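Local coordinates for lipoate-protein ligase, putative (Streptococcus pneumoniae, PDB 1VQZ) that is a putative member of the lipoate-protein ligase family, combining a catalytic domain of the lipoyl ligase kind with a smaller C-terminal domain, at residues C160-V165 with A191-I196; L46-P51 with N92-T97; V271-N276 with Q283-Y288. One frame throughout, in Å; residues are numbered along the deposited sequence.

In the fold
Contacts 1 and 2 illustrate how neighbouring contacts share one sheet. Strands 154-162 and 93-101 run side by side in the large mixed sheet of eight strands; the contact centres are 12 Å apart, and L161 N reaches L94 O at 2.7 Å, a probable hydrogen bond. Contact 2 pairs strand 93-101 with 42-47, while contact 1 fastens a loop to the end of 154-162. Contact 3 belongs to the C-terminal part, on the opposite side of the chain's centre, with its centre about 35 Å from that of contact 1 and 33 Å from that of contact 2. A 1,2-ethanediol there also bonds H58, far earlier in the chain.

Contact 1: residues C160-V165 with A191-I196; sequences CLLFDV and ARVTNI
With CG anti to its own carbonyl carbon (chi1 -85°), N195 sends its side-chain amide across to the backbone of V165, where both ends of the amide are used. OD1 accepts from V165 N at 2.9 Å, the donor lying well above the plane of the side-chain carbonyl, and ND2 gives a proton to V165 O at 3.0 Å, arriving in the plane of that carbonyl on a lone pair. The two bonds together probably restrain the rotation of the amide, though both are bent. Its oxygen also lies against L162, with OD1 3.3 Å from L162 CB.

The backbone adds one nearly straight bond, I196 N to L162 O, at 2.8 Å and 169°. It brings I196 up to F163. The F163 CB points away from the loop, but with CG anti to the backbone N (chi1 -173°) the ring still reaches I196. The two side chains cross at about a right angle, and F163 CD2 comes within 3.8 Å of I196 CB; F143 of strand 141-151 also packs on I196. At the outer end, L162 CD1 meets V193 CB at 4.2 Å. T194 O is buried here without a polar partner in the model, whereas T194 OG1 is hydrogen-bonded to E199.

The arrangement is a loop anchored just past the end of strand 154-162 in the large sheet, by an asparagine amide that offers V165 an acceptor and a donor, much as a strand neighbour would.

Contact 2: residues L46-P51 with N92-T97; sequences LWINKP and NNLNYT
W47 and N95 form a hydrogen-bonded pair of antiparallel strands, and the backbone bonds of this contact are theirs: W47 N to N95 O at 3.0 Å and N95 N to W47 O at 2.8 Å. L46 and Y96 make the adjacent non-hydrogen-bonded pair. Beyond W47 the segments diverge, and a water takes over, accepting from N49 N at 2.8 Å and also hydrogen-bonded to N93 O at 2.7 Å; its bond with N93 ND2 is weak.

The direct side-chain hydrogen bond across the contact is a single one. W47 NE1 points to T97 OG1 at 2.9 Å, almost straight (173°), with the hydroxyl oxygen in the plane of the indole at its edge. T97 OG1 is hydrogen-bonded in turn to E30 of helix 23-36.

Aromatic packing involves the same indole. W47 has CG between its backbone N and carbonyl carbon (chi1 49°), which folds the ring back over the neighbouring strand. N95 CB sits over one face in a CH-pi contact, 3.7 Å from the centroid of the six-membered ring.

Apolar contacts gather round L46, L94 and I48. L46 CD2 touches Y96 CB at 3.7 Å, and I48 CG1 meets L94 CD1 at 3.8 Å, while R210 and L213 of helix 206-220 pack on L46.

Chemically, the indole is held in two independent ways, at its edge by a hydrogen bond and over its face by N95, so its tilt and rotation are both constrained. The carboxylate of E30, if charged, would probably polarise the T97 hydroxyl and make its oxygen a better acceptor for the indole N-H, linking sheet and helix through one buried polar chain.

Contact 3: residues V271-N276 with Q283-Y288; sequences VEVFAN and QDIKIY. With EDO (1,2-ethanediol), chain D.
The hairpin of strands 269-278 and 281-289 contains a classic beta bulge, in which Q283 and D284 both face N276. The carbonyl of N276 takes two donors, Q283 N at 2.7 Å and D284 N at 3.2 Å, while N276 N donates to D284 O. The side chains add a further link. N276 and Q283 both carry CG anti to the backbone N (chi1 -156° and -170°) and run side by side, and N276 ND2 donates to Q283 OE1 at 3.0 Å, the acceptor lying in the amide plane of N276.

Further along, the pairs E272 with Y288 and F274 with K286 each close with two backbone bonds. On the face of F274 and Y288, the rings cross with planes at 79° and F274 CE1 reaches Y288 CD1 at 3.5 Å. E272, on that face too, is bound by R261 and N60. The other face is aliphatic: V273 CG1 meets I285 CD1 at 3.9 Å, V271 CG1 meets I287 CG2 at 4.0 Å, and helix 332-339 packs on V271, V273 and I285.

C1 of a 1,2-ethanediol, probably from the crystallisation liquor, sits over one face of the Y288 ring, toward its rim, 3.3 Å from Y288 CD2, and O1 donates to I287 O at 2.8 Å; H58 bonds it as well.

Such a bulged antiparallel hairpin, with helix 332-339 against its aliphatic face, supplies two adjacent strands of the four-stranded C-terminal sheet, 281-289 being outermost.

Contact 1: residues C160-V165 with A191-I196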
# COMPACT_ATOMS: atom_id res chain seq x y z
N CYS A 160 -0.37 -7.32 4.56
CA CYS A 160 -1.27 -8.49 4.46
C CYS A 160 -0.55 -9.76 4.94
O CYS A 160 0.57 -10.06 4.51
CB CYS A 160 -1.66 -8.71 2.97
SG CYS A 160 -2.54 -7.31 2.27
N LEU A 161 -1.21 -10.52 5.79
CA LEU A 161 -0.77 -11.87 6.14
C LEU A 161 -1.70 -12.85 5.41
O LEU A 161 -2.93 -12.79 5.58
CB LEU A 161 -0.87 -12.06 7.64
CG LEU A 161 0.16 -11.28 8.46
CD1 LEU A 161 -0.37 -10.89 9.82
CD2 LEU A 161 1.43 -12.12 8.63
N LEU A 162 -1.12 -13.70 4.57
CA LEU A 162 -1.91 -14.66 3.77
C LEU A 162 -2.18 -15.86 4.63
O LEU A 162 -1.30 -16.67 4.86
CB LEU A 162 -1.17 -15.10 2.49
CG LEU A 162 -0.62 -13.98 1.59
CD1 LEU A 162 0.13 -14.57 0.37
CD2 LEU A 162 -1.71 -13.04 1.16
N PHE A 163 -3.43 -15.94 5.12
CA PHE A 163 -3.81 -17.03 5.94
C PHE A 163 -4.47 -18.14 5.13
O PHE A 163 -4.03 -19.29 5.22
CB PHE A 163 -4.64 -16.56 7.14
CG PHE A 163 -4.91 -17.67 8.11
CD1 PHE A 163 -6.02 -18.49 7.95
CD2 PHE A 163 -4.02 -17.92 9.15
CE1 PHE A 163 -6.21 -19.57 8.83
CE2 PHE A 163 -4.20 -18.97 10.00
CZ PHE A 163 -5.28 -19.80 9.84
N ASP A 164 -5.47 -17.81 4.34
CA ASP A 164 -6.05 -18.79 3.39
C ASP A 164 -6.74 -18.08 2.23
O ASP A 164 -7.89 -18.34 1.89
CB ASP A 164 -7.03 -19.74 4.10
CG ASP A 164 -7.41 -20.99 3.25
OD1 ASP A 164 -6.78 -21.29 2.20
OD2 ASP A 164 -8.33 -21.74 3.71
N VAL A 165 -6.01 -17.14 1.65
CA VAL A 165 -6.53 -16.33 0.60
C VAL A 165 -6.69 -17.19 -0.66
O VAL A 165 -5.86 -18.08 -0.94
CB VAL A 165 -5.57 -15.14 0.34
CG1 VAL A 165 -6.13 -14.18 -0.75
CG2 VAL A 165 -5.32 -14.39 1.64
N ALA A 191 7.80 -14.57 -7.64
CA ALA A 191 7.98 -14.93 -6.25
C ALA A 191 7.25 -16.23 -5.91
O ALA A 191 6.30 -16.64 -6.57
CB ALA A 191 7.51 -13.81 -5.35
N ARG A 192 7.72 -16.87 -4.85
CA ARG A 192 7.07 -18.02 -4.27
C ARG A 192 6.24 -17.51 -3.07
O ARG A 192 6.83 -16.95 -2.14
CB ARG A 192 8.14 -19.02 -3.79
CG ARG A 192 9.39 -19.20 -4.71
CD ARG A 192 10.37 -20.24 -4.14
N VAL A 193 4.91 -17.68 -3.09
CA VAL A 193 4.05 -17.42 -1.90
C VAL A 193 3.34 -18.66 -1.32
O VAL A 193 3.11 -19.66 -2.01
CB VAL A 193 2.98 -16.37 -2.19
CG1 VAL A 193 3.59 -15.18 -2.96
CG2 VAL A 193 1.81 -16.94 -2.97
N THR A 194 3.00 -18.58 -0.03
CA THR A 194 2.17 -19.59 0.61
C THR A 194 1.16 -18.96 1.60
O THR A 194 1.36 -17.83 2.07
CB THR A 194 3.02 -20.60 1.37
OG1 THR A 194 2.17 -21.59 1.97
CG2 THR A 194 3.86 -19.85 2.46
N ASN A 195 0.10 -19.71 1.87
CA ASN A 195 -0.87 -19.39 2.89
C ASN A 195 -0.48 -20.10 4.19
O ASN A 195 -0.02 -21.25 4.19
CB ASN A 195 -2.27 -19.82 2.43
CG ASN A 195 -2.96 -18.77 1.57
OD1 ASN A 195 -3.20 -17.67 2.03
ND2 ASN A 195 -3.29 -19.11 0.33
N ILE A 196 -0.61 -19.38 5.29
CA ILE A 196 -0.30 -19.93 6.60
C ILE A 196 -1.01 -21.26 6.81
O ILE A 196 -0.38 -22.25 7.25
CB ILE A 196 -0.59 -18.91 7.75
CG1 ILE A 196 0.36 -17.71 7.62
CG2 ILE A 196 -0.44 -19.60 9.15
CD1 ILE A 196 -0.07 -16.44 8.29

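Contact 2: residues L46-P51 with N92-T97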
# COMPACT_ATOMS: atom_id res chain seq x y z
N LEU A 46 -5.22 -5.18 13.81
CA LEU A 46 -5.43 -6.28 12.86
C LEU A 46 -6.88 -6.26 12.36
O LEU A 46 -7.78 -6.04 13.13
CB LEU A 46 -5.14 -7.61 13.54
CG LEU A 46 -3.74 -7.78 14.14
CD1 LEU A 46 -3.64 -8.98 15.11
CD2 LEU A 46 -2.75 -7.86 13.04
N TRP A 47 -7.09 -6.48 11.07
CA TRP A 47 -8.41 -6.38 10.48
C TRP A 47 -8.53 -7.08 9.13
O TRP A 47 -7.55 -7.45 8.52
CB TRP A 47 -8.83 -4.91 10.39
CG TRP A 47 -7.79 -4.01 9.79
CD1 TRP A 47 -6.63 -3.55 10.37
CD2 TRP A 47 -7.80 -3.52 8.47
NE1 TRP A 47 -5.95 -2.76 9.49
CE2 TRP A 47 -6.63 -2.73 8.30
CE3 TRP A 47 -8.70 -3.63 7.41
CZ2 TRP A 47 -6.35 -2.06 7.10
CZ3 TRP A 47 -8.40 -2.96 6.19
CH2 TRP A 47 -7.25 -2.16 6.08
N ILE A 48 -9.79 -7.27 8.69
CA ILE A 48 -10.15 -8.15 7.60
C ILE A 48 -11.20 -7.49 6.71
O ILE A 48 -12.24 -7.00 7.18
CB ILE A 48 -10.63 -9.56 8.12
CG1 ILE A 48 -9.54 -10.23 8.98
CG2 ILE A 48 -11.04 -10.44 6.95
CD1 ILE A 48 -9.92 -11.60 9.61
N ASN A 49 -10.88 -7.45 5.43
CA ASN A 49 -11.77 -6.96 4.37
C ASN A 49 -12.44 -8.10 3.66
O ASN A 49 -11.82 -9.15 3.46
CB ASN A 49 -10.96 -6.23 3.32
CG ASN A 49 -10.35 -4.94 3.84
OD1 ASN A 49 -10.99 -4.24 4.66
ND2 ASN A 49 -9.15 -4.57 3.30
N LYS A 50 -13.70 -7.88 3.29
CA LYS A 50 -14.42 -8.68 2.33
C LYS A 50 -13.70 -8.69 0.94
O LYS A 50 -12.87 -7.85 0.70
CB LYS A 50 -15.84 -8.13 2.18
CG LYS A 50 -15.92 -6.83 1.36
CD LYS A 50 -17.18 -5.98 1.69
CE LYS A 50 -18.50 -6.57 1.14
NZ LYS A 50 -18.56 -6.58 -0.34
N PRO A 51 -14.05 -9.63 0.04
CA PRO A 51 -13.35 -9.67 -1.28
C PRO A 51 -13.20 -8.31 -1.98
O PRO A 51 -14.20 -7.59 -2.31
CB PRO A 51 -14.21 -10.65 -2.12
CG PRO A 51 -14.75 -11.63 -1.05
CD PRO A 51 -15.05 -10.70 0.17
N ASN A 92 -9.99 -14.30 4.37
CA ASN A 92 -8.85 -15.04 4.90
C ASN A 92 -7.50 -14.34 4.69
O ASN A 92 -6.39 -14.95 4.83
CB ASN A 92 -8.87 -16.44 4.33
CG ASN A 92 -9.95 -17.28 4.92
OD1 ASN A 92 -9.95 -17.50 6.11
ND2 ASN A 92 -10.89 -17.74 4.09
N ASN A 93 -7.59 -13.04 4.42
CA ASN A 93 -6.42 -12.15 4.34
C ASN A 93 -6.45 -11.27 5.56
O ASN A 93 -7.40 -10.52 5.73
CB ASN A 93 -6.51 -11.30 3.07
CG ASN A 93 -5.37 -10.31 2.95
OD1 ASN A 93 -4.27 -10.70 2.62
ND2 ASN A 93 -5.64 -9.04 3.15
N LEU A 94 -5.42 -11.35 6.39
CA LEU A 94 -5.39 -10.62 7.64
C LEU A 94 -4.47 -9.43 7.47
O LEU A 94 -3.27 -9.60 7.25
CB LEU A 94 -4.87 -11.50 8.79
CG LEU A 94 -4.82 -10.85 10.18
CD1 LEU A 94 -6.15 -10.35 10.59
CD2 LEU A 94 -4.26 -11.86 11.21
N ASN A 95 -5.07 -8.25 7.55
CA ASN A 95 -4.37 -6.96 7.45
C ASN A 95 -3.81 -6.56 8.79
O ASN A 95 -4.42 -6.79 9.83
CB ASN A 95 -5.37 -5.88 6.92
CG ASN A 95 -5.87 -6.21 5.50
OD1 ASN A 95 -7.07 -6.46 5.26
ND2 ASN A 95 -4.95 -6.30 4.59
N TYR A 96 -2.63 -5.95 8.78
CA TYR A 96 -2.03 -5.41 9.99
C TYR A 96 -1.69 -3.95 9.73
O TYR A 96 -1.39 -3.55 8.57
CB TYR A 96 -0.76 -6.19 10.45
CG TYR A 96 0.40 -6.11 9.48
CD1 TYR A 96 0.55 -7.03 8.43
CD2 TYR A 96 1.33 -5.07 9.58
CE1 TYR A 96 1.60 -6.92 7.52
CE2 TYR A 96 2.36 -4.95 8.69
CZ TYR A 96 2.51 -5.85 7.67
OH TYR A 96 3.58 -5.67 6.83
N THR A 97 -1.71 -3.17 10.82
CA THR A 97 -1.34 -1.75 10.79
C THR A 97 -0.47 -1.40 11.99
O THR A 97 -0.85 -1.64 13.11
CB THR A 97 -2.60 -0.92 10.89
OG1 THR A 97 -3.46 -1.26 9.82
CG2 THR A 97 -2.30 0.53 10.86
O HOH W 1 -8.90 -8.98 4.08

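Contact 3: residues V271-N276 with Q283-Y288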
# COMPACT_ATOMS: atom_id res chain seq x y z
N VAL A 271 5.68 3.52 -14.96
CA VAL A 271 5.51 4.97 -14.79
C VAL A 271 4.79 5.55 -16.02
O VAL A 271 5.25 5.41 -17.15
CB VAL A 271 6.87 5.71 -14.60
CG1 VAL A 271 6.65 7.21 -14.46
CG2 VAL A 271 7.63 5.14 -13.42
N GLU A 272 3.65 6.17 -15.77
CA GLU A 272 2.79 6.79 -16.78
C GLU A 272 2.66 8.27 -16.49
O GLU A 272 2.23 8.66 -15.41
CB GLU A 272 1.42 6.15 -16.78
CG GLU A 272 0.55 6.57 -18.00
CD GLU A 272 -0.83 5.90 -18.01
OE1 GLU A 272 -1.38 5.61 -16.92
OE2 GLU A 272 -1.36 5.69 -19.14
N VAL A 273 3.02 9.09 -17.46
CA VAL A 273 3.09 10.52 -17.28
C VAL A 273 2.12 11.25 -18.19
O VAL A 273 2.17 11.13 -19.41
CB VAL A 273 4.49 11.04 -17.59
CG1 VAL A 273 4.53 12.59 -17.41
CG2 VAL A 273 5.53 10.34 -16.76
N PHE A 274 1.25 12.04 -17.60
CA PHE A 274 0.36 12.90 -18.38
C PHE A 274 0.81 14.38 -18.17
O PHE A 274 0.65 14.93 -17.09
CB PHE A 274 -1.10 12.74 -17.95
CG PHE A 274 -1.66 11.35 -18.15
CD1 PHE A 274 -1.51 10.37 -17.18
CD2 PHE A 274 -2.40 11.04 -19.28
CE1 PHE A 274 -2.07 9.11 -17.35
CE2 PHE A 274 -2.95 9.77 -19.47
CZ PHE A 274 -2.77 8.81 -18.48
N ALA A 275 1.35 15.00 -19.21
CA ALA A 275 1.87 16.38 -19.10
C ALA A 275 1.16 17.33 -20.03
O ALA A 275 0.91 16.99 -21.20
CB ALA A 275 3.33 16.41 -19.37
N ASN A 276 0.85 18.52 -19.51
CA ASN A 276 0.39 19.65 -20.31
C ASN A 276 1.54 20.63 -20.49
O ASN A 276 2.00 21.26 -19.53
CB ASN A 276 -0.78 20.34 -19.60
CG ASN A 276 -1.65 21.09 -20.54
OD1 ASN A 276 -1.94 20.62 -21.63
ND2 ASN A 276 -2.09 22.25 -20.13
N GLN A 283 3.34 22.92 -17.93
CA GLN A 283 2.27 23.72 -17.33
C GLN A 283 1.59 22.92 -16.19
O GLN A 283 1.34 23.46 -15.11
CB GLN A 283 1.27 24.17 -18.41
CG GLN A 283 0.24 25.21 -17.95
CD GLN A 283 -0.91 24.59 -17.14
OE1 GLN A 283 -1.41 23.50 -17.46
NE2 GLN A 283 -1.33 25.30 -16.08
N ASP A 284 1.32 21.64 -16.45
CA ASP A 284 0.82 20.72 -15.44
C ASP A 284 1.36 19.33 -15.73
O ASP A 284 1.82 19.07 -16.86
CB ASP A 284 -0.71 20.70 -15.38
CG ASP A 284 -1.25 20.51 -13.93
OD1 ASP A 284 -0.54 20.01 -13.04
OD2 ASP A 284 -2.41 20.88 -13.68
N ILE A 285 1.40 18.49 -14.70
CA ILE A 285 1.85 17.12 -14.85
C ILE A 285 1.18 16.24 -13.81
O ILE A 285 0.91 16.69 -12.67
CB ILE A 285 3.38 17.05 -14.79
CG1 ILE A 285 3.93 15.66 -15.13
CG2 ILE A 285 3.91 17.42 -13.41
CD1 ILE A 285 5.45 15.68 -15.30
N LYS A 286 0.87 15.00 -14.19
CA LYS A 286 0.34 14.00 -13.26
C LYS A 286 0.96 12.65 -13.62
O LYS A 286 1.12 12.30 -14.80
CB LYS A 286 -1.20 13.94 -13.31
CG LYS A 286 -1.77 13.19 -12.08
CD LYS A 286 -3.20 13.26 -11.89
CE LYS A 286 -3.62 12.63 -10.57
NZ LYS A 286 -3.49 13.52 -9.36
N ILE A 287 1.39 11.92 -12.58
CA ILE A 287 2.13 10.70 -12.73
C ILE A 287 1.36 9.57 -12.08
O ILE A 287 0.97 9.65 -10.89
CB ILE A 287 3.51 10.84 -12.13
CG1 ILE A 287 4.27 12.01 -12.82
CG2 ILE A 287 4.32 9.54 -12.23
CD1 ILE A 287 5.53 12.41 -12.10
N TYR A 288 1.14 8.52 -12.87
CA TYR A 288 0.50 7.29 -12.42
C TYR A 288 1.46 6.13 -12.52
O TYR A 288 2.46 6.19 -13.23
CB TYR A 288 -0.69 6.94 -13.31
CG TYR A 288 -1.85 7.88 -13.24
CD1 TYR A 288 -1.79 9.11 -13.88
CD2 TYR A 288 -3.02 7.54 -12.59
CE1 TYR A 288 -2.85 9.99 -13.85
CE2 TYR A 288 -4.10 8.44 -12.53
CZ TYR A 288 -4.00 9.66 -13.19
OH TYR A 288 -5.02 10.58 -13.20
C1 EDO D . -2.32 9.07 -9.80
O1 EDO D . -1.19 9.63 -9.18
C2 EDO D . -3.51 9.03 -8.87
O2 EDO D . -3.90 10.34 -8.56